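Local coordinates for prolyl-tRNA synthetase (Naegleria fowleri, PDB 6UYH), which probably attaches proline to its cognate tRNA in an ATP-dependent reaction, and binds the inhibitor halofuginone together with an ATP analogue, at residues Met435-Ala446 with Glu498-Phe509. Residues are numbered along the deposited sequence; the frame is centred on the assembly and turned at random.
Sequences MCLIPWHESKAA and EAHKKPNCWALF
Trp440 lies over Ala507, whose CB sits 3.5 Å from Trp440 CG in a CH-pi contact with the five-membered ring. With CG anti to the backbone N (chi1 180°), the indole extends along this face of the sheet to Phe509, and the two rings meet obliquely, planes at 55°. Cys505 SG comes to the indole edge instead, 3.7 Å from Trp440 CD1. Ile438 CD1 covers a face of the Phe509 ring, 3.6 Å from Phe509 CD1. On the other face of the sheet Leu437 CD2 meets Leu508 CD1. Trp506, whose side chain diverges from that of Pro439 across the ladder, turns the edge of its six-membered ring to Leu437 O and brings CZ3 against Pro439 CD.

Between these two layers of side chains, strand 435-440 and the 505-509 part of strand 505-512 run antiparallel, with paired backbone bonds at Cys436-Phe509 and Ile438-Ala507. The ladder ends in a classic beta bulge: Asn504 and Cys505 both face Trp440, whose O takes a good bond from Asn504 N and a weak one from Cys505 N. Past the bulge, His441 ND1 donates to Lys502 O at 2.7 Å, in the imidazole plane but well above the carbonyl plane, as Lys501 CB sits centrally over one ring face. Ser443 OG donates to Glu498 OE1 (2.7 Å), on the syn side of the carboxylate, and accepts from Ala446 N (3.0 Å) as the N-cap of helix 444-457.

Around this C-terminal-domain pairing, strand 417-419 flanks 435-440, strand 474-479 flanks 505-512, and Phe426 of helix 423-431 packs on Ile438 and Phe509. The chemistry thus changes along the contact, from a backbone ladder clothed in mostly buried apolar side chains to a polar end where the ND1-H donation, with Lys501 CB against one face, probably fixes the imidazole's rotation and the carboxylate orients the capping hydroxyl.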
ATOM      1  N   MET A 435     -25.365   7.407  24.762  1.00 20.92           N
ATOM      2  CA  MET A 435     -24.301   8.337  25.081  1.00 22.69           C
ATOM      3  C   MET A 435     -24.900   9.502  25.853  1.00 20.92           C
ATOM      4  O   MET A 435     -26.065   9.856  25.659  1.00 28.13           O
ATOM      5  CB  MET A 435     -23.612   8.840  23.816  1.00 19.90           C
ATOM      6  CG  MET A 435     -23.079   7.718  22.959  1.00 21.27           C
ATOM      7  SD  MET A 435     -22.044   8.363  21.632  1.00 28.80           S
ATOM      8  CE  MET A 435     -23.291   8.849  20.448  1.00 23.68           C
ATOM      9  N   CYS A 436     -24.091  10.093  26.733  1.00 22.10           N
ATOM     10  CA  CYS A 436     -24.568  11.067  27.700  1.00 20.35           C
ATOM     11  C   CYS A 436     -23.783  12.363  27.575  1.00 20.68           C
ATOM     12  O   CYS A 436     -22.550  12.344  27.561  1.00 22.90           O
ATOM     13  CB  CYS A 436     -24.429  10.535  29.126  1.00 21.22           C
ATOM     14  SG  CYS A 436     -25.259   8.958  29.383  1.00 28.16           S
ATOM     15  N   LEU A 437     -24.502  13.483  27.525  1.00 23.27           N
ATOM     16  CA  LEU A 437     -23.888  14.800  27.591  1.00 20.07           C
ATOM     17  C   LEU A 437     -23.944  15.258  29.039  1.00 19.78           C
ATOM     18  O   LEU A 437     -25.034  15.361  29.617  1.00 20.44           O
ATOM     19  CB  LEU A 437     -24.606  15.801  26.686  1.00 23.12           C
ATOM     20  CG  LEU A 437     -24.304  15.828  25.192  1.00 33.71           C
ATOM     21  CD1 LEU A 437     -25.375  16.661  24.485  1.00 37.19           C
ATOM     22  CD2 LEU A 437     -22.914  16.393  24.928  1.00 21.79           C
ATOM     23  N   ILE A 438     -22.778  15.493  29.635  1.00 20.21           N
ATOM     24  CA  ILE A 438     -22.741  15.839  31.056  1.00 21.00           C
ATOM     25  C   ILE A 438     -22.104  17.212  31.242  1.00 19.45           C
ATOM     26  O   ILE A 438     -21.247  17.619  30.441  1.00 18.95           O
ATOM     27  CB  ILE A 438     -21.992  14.776  31.883  1.00 23.47           C
ATOM     28  CG1 ILE A 438     -20.505  14.729  31.519  1.00 19.27           C
ATOM     29  CG2 ILE A 438     -22.634  13.416  31.703  1.00 25.25           C
ATOM     30  CD1 ILE A 438     -19.654  14.009  32.558  1.00 20.81           C
ATOM     31  N   PRO A 439     -22.491  17.955  32.276  1.00 19.83           N
ATOM     32  CA  PRO A 439     -21.729  19.152  32.643  1.00 20.56           C
ATOM     33  C   PRO A 439     -20.308  18.743  32.976  1.00 19.29           C
ATOM     34  O   PRO A 439     -20.077  17.721  33.624  1.00 22.88           O
ATOM     35  CB  PRO A 439     -22.463  19.697  33.879  1.00 21.03           C
ATOM     36  CG  PRO A 439     -23.593  18.795  34.139  1.00 25.20           C
ATOM     37  CD  PRO A 439     -23.494  17.583  33.288  1.00 22.31           C
ATOM     38  N   TRP A 440     -19.346  19.533  32.514  1.00 18.91           N
ATOM     39  CA  TRP A 440     -17.962  19.095  32.566  1.00 18.64           C
ATOM     40  C   TRP A 440     -17.060  20.246  32.976  1.00 18.62           C
ATOM     41  O   TRP A 440     -17.218  21.360  32.479  1.00 18.83           O
ATOM     42  CB  TRP A 440     -17.541  18.545  31.199  1.00 19.74           C
ATOM     43  CG  TRP A 440     -16.132  18.067  31.129  1.00 20.28           C
ATOM     44  CD1 TRP A 440     -15.146  18.552  30.325  1.00 20.81           C
ATOM     45  CD2 TRP A 440     -15.538  17.017  31.903  1.00 19.93           C
ATOM     46  NE1 TRP A 440     -13.976  17.865  30.545  1.00 20.49           N
ATOM     47  CE2 TRP A 440     -14.191  16.912  31.500  1.00 19.82           C
ATOM     48  CE3 TRP A 440     -16.016  16.146  32.883  1.00 22.69           C
ATOM     49  CZ2 TRP A 440     -13.311  15.979  32.057  1.00 26.31           C
ATOM     50  CZ3 TRP A 440     -15.137  15.222  33.441  1.00 23.86           C
ATOM     51  CH2 TRP A 440     -13.806  15.147  33.024  1.00 24.79           C
ATOM     52  N   HIS A 441     -16.143  19.982  33.904  1.00 18.76           N
ATOM     53  CA  HIS A 441     -14.968  20.823  34.102  1.00 18.75           C
ATOM     54  C   HIS A 441     -13.761  19.910  34.007  1.00 18.70           C
ATOM     55  O   HIS A 441     -13.674  18.921  34.740  1.00 22.37           O
ATOM     56  CB  HIS A 441     -14.993  21.556  35.447  1.00 19.16           C
ATOM     57  CG  HIS A 441     -13.901  22.568  35.585  1.00 21.79           C
ATOM     58  ND1 HIS A 441     -14.149  23.906  35.810  1.00 22.84           N
ATOM     59  CD2 HIS A 441     -12.553  22.443  35.512  1.00 21.49           C
ATOM     60  CE1 HIS A 441     -13.002  24.560  35.876  1.00 21.59           C
ATOM     61  NE2 HIS A 441     -12.018  23.696  35.694  1.00 22.19           N
ATOM     62  N   GLU A 442     -12.833  20.242  33.112  1.00 18.48           N
ATOM     63  CA  GLU A 442     -11.729  19.341  32.792  1.00 22.78           C
ATOM     64  C   GLU A 442     -10.933  18.965  34.034  1.00 21.63           C
ATOM     65  O   GLU A 442     -10.532  19.828  34.825  1.00 24.46           O
ATOM     66  CB  GLU A 442     -10.809  19.991  31.757  1.00 24.54           C
ATOM     67  CG  GLU A 442      -9.533  19.193  31.487  1.00 26.14           C
ATOM     68  CD  GLU A 442      -9.814  17.790  30.949  1.00 35.08           C
ATOM     69  OE1 GLU A 442     -10.664  17.652  30.044  1.00 33.06           O
ATOM     70  OE2 GLU A 442      -9.188  16.829  31.444  1.00 36.49           O
ATOM     71  N   SER A 443     -10.703  17.660  34.196  1.00 21.93           N
ATOM     72  CA  SER A 443      -9.997  17.107  35.341  1.00 27.51           C
ATOM     73  C   SER A 443      -9.752  15.619  35.128  1.00 30.18           C
ATOM     74  O   SER A 443     -10.706  14.865  34.916  1.00 25.78           O
ATOM     75  CB  SER A 443     -10.804  17.325  36.621  1.00 35.82           C
ATOM     76  OG  SER A 443     -10.329  16.520  37.680  1.00 32.69           O
ATOM     77  N   LYS A 444      -8.489  15.183  35.178  1.00 30.98           N
ATOM     78  CA  LYS A 444      -8.214  13.748  35.112  1.00 30.42           C
ATOM     79  C   LYS A 444      -8.884  13.007  36.263  1.00 27.37           C
ATOM     80  O   LYS A 444      -9.421  11.906  36.080  1.00 29.90           O
ATOM     81  CB  LYS A 444      -6.703  13.495  35.124  1.00 30.63           C
ATOM     82  CG  LYS A 444      -5.981  13.925  33.860  1.00 35.52           C
ATOM     83  CD  LYS A 444      -4.478  13.697  33.983  1.00 44.42           C
ATOM     84  CE  LYS A 444      -3.763  13.976  32.669  1.00 52.64           C
ATOM     85  NZ  LYS A 444      -2.282  13.839  32.791  1.00 59.40           N
ATOM     86  N   ALA A 445      -8.860  13.597  37.459  1.00 30.06           N
ATOM     87  CA  ALA A 445      -9.440  12.940  38.626  1.00 34.08           C
ATOM     88  C   ALA A 445     -10.953  12.806  38.502  1.00 34.34           C
ATOM     89  O   ALA A 445     -11.525  11.785  38.907  1.00 30.47           O
ATOM     90  CB  ALA A 445      -9.072  13.707  39.895  1.00 37.79           C
ATOM     91  N   ALA A 446     -11.626  13.830  37.963  1.00 29.64           N
ATOM     92  CA  ALA A 446     -13.066  13.718  37.757  1.00 23.56           C
ATOM     93  C   ALA A 446     -13.378  12.608  36.767  1.00 23.84           C
ATOM     94  O   ALA A 446     -14.297  11.810  36.980  1.00 26.60           O
ATOM     95  CB  ALA A 446     -13.645  15.046  37.266  1.00 21.52           C
ATOM     96  N   GLU A 498     -14.530  17.841  43.579  1.00 26.88           N
ATOM     97  CA  GLU A 498     -14.254  19.034  42.791  1.00 27.91           C
ATOM     98  C   GLU A 498     -15.510  19.865  42.548  1.00 25.09           C
ATOM     99  O   GLU A 498     -15.649  20.503  41.503  1.00 25.67           O
ATOM    100  CB  GLU A 498     -13.572  18.656  41.479  1.00 25.18           C
ATOM    101  CG  GLU A 498     -12.139  18.189  41.721  1.00 32.06           C
ATOM    102  CD  GLU A 498     -11.405  17.742  40.472  1.00 35.95           C
ATOM    103  OE1 GLU A 498     -12.020  17.650  39.387  1.00 32.44           O
ATOM    104  OE2 GLU A 498     -10.193  17.471  40.586  1.00 38.18           O
ATOM    105  N   ALA A 499     -16.420  19.889  43.523  1.00 24.78           N
ATOM    106  CA  ALA A 499     -17.582  20.762  43.410  1.00 24.43           C
ATOM    107  C   ALA A 499     -17.169  22.217  43.203  1.00 31.57           C
ATOM    108  O   ALA A 499     -17.918  22.995  42.601  1.00 33.49           O
ATOM    109  CB  ALA A 499     -18.467  20.610  44.647  1.00 29.14           C
ATOM    110  N   HIS A 500     -15.974  22.597  43.678  1.00 32.86           N
ATOM    111  CA  HIS A 500     -15.464  23.959  43.526  1.00 29.44           C
ATOM    112  C   HIS A 500     -14.953  24.255  42.124  1.00 26.50           C
ATOM    113  O   HIS A 500     -14.571  25.400  41.858  1.00 25.44           O
ATOM    114  CB  HIS A 500     -14.338  24.227  44.537  1.00 29.97           C
ATOM    115  CG  HIS A 500     -13.176  23.286  44.412  1.00 34.88           C
ATOM    116  ND1 HIS A 500     -13.198  22.003  44.921  1.00 36.98           N
ATOM    117  CD2 HIS A 500     -11.960  23.439  43.832  1.00 34.97           C
ATOM    118  CE1 HIS A 500     -12.050  21.405  44.655  1.00 36.57           C
ATOM    119  NE2 HIS A 500     -11.279  22.256  44.000  1.00 36.80           N
ATOM    120  N   LYS A 501     -14.915  23.266  41.226  1.00 21.38           N
ATOM    121  CA  LYS A 501     -14.524  23.494  39.836  1.00 22.23           C
ATOM    122  C   LYS A 501     -15.809  23.504  39.013  1.00 24.46           C
ATOM    123  O   LYS A 501     -16.372  22.451  38.707  1.00 23.13           O
ATOM    124  CB  LYS A 501     -13.534  22.435  39.361  1.00 27.49           C
ATOM    125  CG  LYS A 501     -12.236  22.459  40.146  1.00 33.98           C
ATOM    126  CD  LYS A 501     -11.184  21.577  39.501  1.00 44.54           C
ATOM    127  CE  LYS A 501      -9.833  21.773  40.168  1.00 55.67           C
ATOM    128  NZ  LYS A 501      -8.811  20.862  39.588  1.00 57.38           N
ATOM    129  N   LYS A 502     -16.267  24.702  38.671  1.00 21.52           N
ATOM    130  CA  LYS A 502     -17.603  24.876  38.115  1.00 20.48           C
ATOM    131  C   LYS A 502     -17.643  24.337  36.692  1.00 19.98           C
ATOM    132  O   LYS A 502     -16.733  24.621  35.903  1.00 19.66           O
ATOM    133  CB  LYS A 502     -17.969  26.357  38.136  1.00 20.72           C
ATOM    134  CG  LYS A 502     -19.360  26.707  37.636  1.00 22.50           C
ATOM    135  CD  LYS A 502     -19.556  28.244  37.739  1.00 23.46           C
ATOM    136  CE  LYS A 502     -21.014  28.651  37.616  1.00 33.68           C
ATOM    137  NZ  LYS A 502     -21.589  28.264  36.295  1.00 37.66           N
ATOM    138  N   PRO A 503     -18.660  23.564  36.323  1.00 19.99           N
ATOM    139  CA  PRO A 503     -18.758  23.115  34.926  1.00 19.57           C
ATOM    140  C   PRO A 503     -18.798  24.303  33.968  1.00 19.49           C
ATOM    141  O   PRO A 503     -19.486  25.299  34.216  1.00 19.86           O
ATOM    142  CB  PRO A 503     -20.068  22.317  34.906  1.00 19.82           C
ATOM    143  CG  PRO A 503     -20.211  21.808  36.326  1.00 23.14           C
ATOM    144  CD  PRO A 503     -19.692  22.953  37.185  1.00 20.46           C
ATOM    145  N   ASN A 504     -18.021  24.213  32.874  1.00 19.11           N
ATOM    146  CA  ASN A 504     -17.979  25.295  31.896  1.00 20.49           C
ATOM    147  C   ASN A 504     -18.096  24.811  30.459  1.00 19.12           C
ATOM    148  O   ASN A 504     -17.861  25.596  29.533  1.00 19.97           O
ATOM    149  CB  ASN A 504     -16.715  26.165  32.063  1.00 19.20           C
ATOM    150  CG  ASN A 504     -15.412  25.388  31.947  1.00 21.05           C
ATOM    151  OD1 ASN A 504     -15.384  24.209  31.580  1.00 19.92           O
ATOM    152  ND2 ASN A 504     -14.307  26.072  32.261  1.00 19.66           N
ATOM    153  N   CYS A 505     -18.468  23.556  30.247  1.00 19.09           N
ATOM    154  CA  CYS A 505     -18.802  23.041  28.923  1.00 18.54           C
ATOM    155  C   CYS A 505     -19.545  21.731  29.120  1.00 19.50           C
ATOM    156  O   CYS A 505     -19.750  21.277  30.253  1.00 19.80           O
ATOM    157  CB  CYS A 505     -17.547  22.846  28.057  1.00 18.22           C
ATOM    158  SG  CYS A 505     -16.422  21.612  28.714  1.00 21.65           S
ATOM    159  N   TRP A 506     -19.954  21.124  28.004  1.00 18.41           N
ATOM    160  CA  TRP A 506     -20.580  19.814  28.004  1.00 18.42           C
ATOM    161  C   TRP A 506     -19.623  18.800  27.407  1.00 18.02           C
ATOM    162  O   TRP A 506     -18.984  19.074  26.388  1.00 19.49           O
ATOM    163  CB  TRP A 506     -21.874  19.823  27.185  1.00 18.75           C
ATOM    164  CG  TRP A 506     -22.975  20.644  27.786  1.00 19.30           C
ATOM    165  CD1 TRP A 506     -23.237  21.958  27.539  1.00 19.99           C
ATOM    166  CD2 TRP A 506     -23.984  20.191  28.700  1.00 19.76           C
ATOM    167  NE1 TRP A 506     -24.348  22.359  28.252  1.00 23.93           N
ATOM    168  CE2 TRP A 506     -24.823  21.292  28.973  1.00 20.52           C
ATOM    169  CE3 TRP A 506     -24.255  18.962  29.318  1.00 21.51           C
ATOM    170  CZ2 TRP A 506     -25.917  21.205  29.843  1.00 21.69           C
ATOM    171  CZ3 TRP A 506     -25.344  18.874  30.180  1.00 24.15           C
ATOM    172  CH2 TRP A 506     -26.159  19.994  30.435  1.00 27.11           C
ATOM    173  N   ALA A 507     -19.514  17.644  28.052  1.00 19.19           N
ATOM    174  CA  ALA A 507     -18.709  16.542  27.543  1.00 17.77           C
ATOM    175  C   ALA A 507     -19.581  15.335  27.220  1.00 19.18           C
ATOM    176  O   ALA A 507     -20.560  15.041  27.916  1.00 21.94           O
ATOM    177  CB  ALA A 507     -17.620  16.140  28.550  1.00 19.63           C
ATOM    178  N   LEU A 508     -19.197  14.617  26.164  1.00 19.01           N
ATOM    179  CA  LEU A 508     -19.869  13.386  25.775  1.00 20.31           C
ATOM    180  C   LEU A 508     -19.145  12.206  26.421  1.00 18.00           C
ATOM    181  O   LEU A 508     -17.934  12.030  26.233  1.00 19.83           O
ATOM    182  CB  LEU A 508     -19.890  13.261  24.250  1.00 19.81           C
ATOM    183  CG  LEU A 508     -20.847  12.242  23.632  1.00 27.05           C
ATOM    184  CD1 LEU A 508     -22.288  12.664  23.824  1.00 27.70           C
ATOM    185  CD2 LEU A 508     -20.506  12.038  22.131  1.00 27.65           C
ATOM    186  N   PHE A 509     -19.883  11.437  27.223  1.00 18.48           N
ATOM    187  CA  PHE A 509     -19.393  10.254  27.906  1.00 22.87           C
ATOM    188  C   PHE A 509     -20.230   9.061  27.479  1.00 20.96           C
ATOM    189  O   PHE A 509     -21.421   9.199  27.176  1.00 22.90           O
ATOM    190  CB  PHE A 509     -19.489  10.404  29.443  1.00 20.45           C
ATOM    191  CG  PHE A 509     -18.300  11.074  30.069  1.00 23.88           C
ATOM    192  CD1 PHE A 509     -18.037  12.415  29.828  1.00 20.95           C
ATOM    193  CD2 PHE A 509     -17.447  10.361  30.906  1.00 21.76           C
ATOM    194  CE1 PHE A 509     -16.947  13.036  30.408  1.00 25.02           C
ATOM    195  CE2 PHE A 509     -16.341  10.981  31.490  1.00 25.29           C
ATOM    196  CZ  PHE A 509     -16.095  12.320  31.240  1.00 26.74           C
TER
HETATM  197  O   HOH W   1     -13.511  18.894  37.573  1.00 27.21           O
HETATM  198  O   HOH W   2     -13.130  22.643  31.455  1.00 20.76           O
HETATM  199  O   HOH W   3      -9.010  21.145  36.490  1.00 42.79           O